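Local coordinates for putative HAD-hydrolase YfnB (Bacillus subtilis, PDB 3ED5), which belongs to the HAD-like hydrolases of the YjjG family and may act as a 5'-nucleotidase, though its function is not established, at residues Ala46-Ile51 with Ser75-Glu80. Sequence-based numbering, arbitrary orientation.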
# COMPACT_ATOMS: atom_id res chain seq x y z
N ALA A 46 0.19 -17.61 -9.66
CA ALA A 46 1.48 -17.02 -9.96
C ALA A 46 1.33 -16.04 -11.12
O ALA A 46 1.83 -14.91 -11.04
CB ALA A 46 2.49 -18.10 -10.30
N GLN A 47 0.64 -16.46 -12.19
CA GLN A 47 0.46 -15.53 -13.32
C GLN A 47 -0.37 -14.29 -12.94
O GLN A 47 -0.03 -13.18 -13.38
CB GLN A 47 -0.14 -16.20 -14.57
CG GLN A 47 0.81 -17.20 -15.27
CD GLN A 47 2.19 -16.66 -15.67
OE1 GLN A 47 2.33 -15.67 -16.42
NE2 GLN A 47 3.22 -17.35 -15.19
N TYR A 48 -1.42 -14.48 -12.12
CA TYR A 48 -2.20 -13.34 -11.62
C TYR A 48 -1.25 -12.34 -10.94
O TYR A 48 -1.29 -11.11 -11.21
CB TYR A 48 -3.30 -13.74 -10.60
CG TYR A 48 -3.88 -12.48 -9.99
CD1 TYR A 48 -4.73 -11.67 -10.75
CD2 TYR A 48 -3.54 -12.05 -8.70
CE1 TYR A 48 -5.23 -10.48 -10.26
CE2 TYR A 48 -4.05 -10.86 -8.18
CZ TYR A 48 -4.89 -10.07 -8.97
OH TYR A 48 -5.41 -8.89 -8.47
N LYS A 49 -0.39 -12.86 -10.07
CA LYS A 49 0.50 -11.94 -9.34
C LYS A 49 1.43 -11.18 -10.28
O LYS A 49 1.62 -9.97 -10.09
CB LYS A 49 1.25 -12.65 -8.22
CG LYS A 49 0.31 -13.14 -7.09
CD LYS A 49 1.11 -13.53 -5.85
CE LYS A 49 0.23 -13.96 -4.69
NZ LYS A 49 0.08 -15.45 -4.61
N THR A 50 1.95 -11.84 -11.32
CA THR A 50 2.87 -11.19 -12.24
C THR A 50 2.13 -10.14 -13.09
O THR A 50 2.63 -9.01 -13.29
CB THR A 50 3.59 -12.22 -13.17
OG1 THR A 50 4.27 -13.20 -12.35
CG2 THR A 50 4.61 -11.51 -14.07
N ILE A 51 0.96 -10.54 -13.60
CA ILE A 51 0.12 -9.64 -14.39
C ILE A 51 -0.28 -8.42 -13.55
O ILE A 51 -0.12 -7.28 -14.00
CB ILE A 51 -1.14 -10.32 -14.87
CG1 ILE A 51 -0.74 -11.28 -16.00
CG2 ILE A 51 -2.17 -9.33 -15.43
CD1 ILE A 51 -1.82 -12.40 -16.34
N SER A 75 -9.68 -10.22 -16.54
CA SER A 75 -9.93 -10.65 -17.91
C SER A 75 -8.62 -11.03 -18.61
O SER A 75 -8.60 -12.03 -19.35
CB SER A 75 -10.73 -9.64 -18.73
OG SER A 75 -10.28 -8.33 -18.44
N ALA A 76 -7.54 -10.29 -18.36
CA ALA A 76 -6.21 -10.68 -18.92
C ALA A 76 -5.81 -12.08 -18.46
O ALA A 76 -5.34 -12.90 -19.26
CB ALA A 76 -5.13 -9.67 -18.53
N LEU A 77 -6.02 -12.36 -17.17
CA LEU A 77 -5.69 -13.69 -16.64
C LEU A 77 -6.60 -14.76 -17.22
O LEU A 77 -6.13 -15.74 -17.85
CB LEU A 77 -5.81 -13.68 -15.12
CG LEU A 77 -5.53 -15.01 -14.42
CD1 LEU A 77 -4.04 -15.37 -14.52
CD2 LEU A 77 -6.02 -14.92 -12.96
N LEU A 78 -7.92 -14.60 -17.05
CA LEU A 78 -8.82 -15.70 -17.47
C LEU A 78 -8.88 -15.91 -18.97
O LEU A 78 -9.01 -17.05 -19.42
CB LEU A 78 -10.23 -15.53 -16.87
CG LEU A 78 -10.28 -15.58 -15.34
CD1 LEU A 78 -11.65 -15.24 -14.82
CD2 LEU A 78 -9.83 -16.93 -14.82
N LYS A 79 -8.74 -14.85 -19.76
CA LYS A 79 -8.75 -14.99 -21.23
C LYS A 79 -7.66 -15.94 -21.80
O LYS A 79 -7.93 -16.76 -22.70
CB LYS A 79 -8.66 -13.61 -21.91
CG LYS A 79 -8.89 -13.61 -23.41
CD LYS A 79 -8.37 -12.32 -24.05
CE LYS A 79 -9.05 -11.08 -23.52
NZ LYS A 79 -8.20 -9.90 -23.90
N GLU A 80 -6.47 -15.90 -21.19
CA GLU A 80 -5.36 -16.70 -21.69
C GLU A 80 -5.48 -18.17 -21.25
O GLU A 80 -4.84 -19.05 -21.84
CB GLU A 80 -4.01 -16.07 -21.28
CG GLU A 80 -3.65 -16.27 -19.85
CD GLU A 80 -2.22 -15.73 -19.53
OE1 GLU A 80 -1.88 -15.63 -18.34
OE2 GLU A 80 -1.47 -15.46 -20.48
O HOH W 1 0.58 -14.64 -18.09
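Y48 and L77 mark the closest backbone approach of two helical segments, 46-51 and 75-80, their CA atoms 6.1 Å apart. The short axes come within 9.9 Å and their N-to-C directions differ by 140°, so the helices run roughly antiparallel but clearly splayed. No direct hydrogen bond joins them; the direct contacts are van der Waals, mostly between aliphatic groups, with one water bridge at the exposed edge. The L77 side chain leaves its helix toward 46-51, and CG anti to the backbone N (chi1 178°) carries the fork on, so that both methyls reach the Q47-Y48 turn. One branch, CD1, lies 3.7 Å from Y48 N and touches CB of Q47. The other, CD2, packs 3.8 Å from Y48 CB and meets the tyrosine ring obliquely, the two side chains crossing at about a right angle. I51 approaches from the next turn: its CD1 sits 4.1 Å from L77 CD1, while CG2 faces the methyl of A76. An alanine in place of L77 would probably open a gap beside Y48 CB and I51 CD1, since both methyl branches would be gone. The extended E80 chain brings OE1 to 3.8 Å from I51 CD1, arriving from the opposite direction. A water donates to both Q47 OE1 (2.6 Å) and E80 OE1 (2.7 Å), linking the two ends. The contact pairs helices 42-60 and 66-80 in the helical cap, apart from the parallel sheet of the HAD core. Helix 21-35 adds L29 against Y48 and F33 against L77, and Y94 of helix 87-98 packs on Y48, whose ring lies nearly parallel to that of F74.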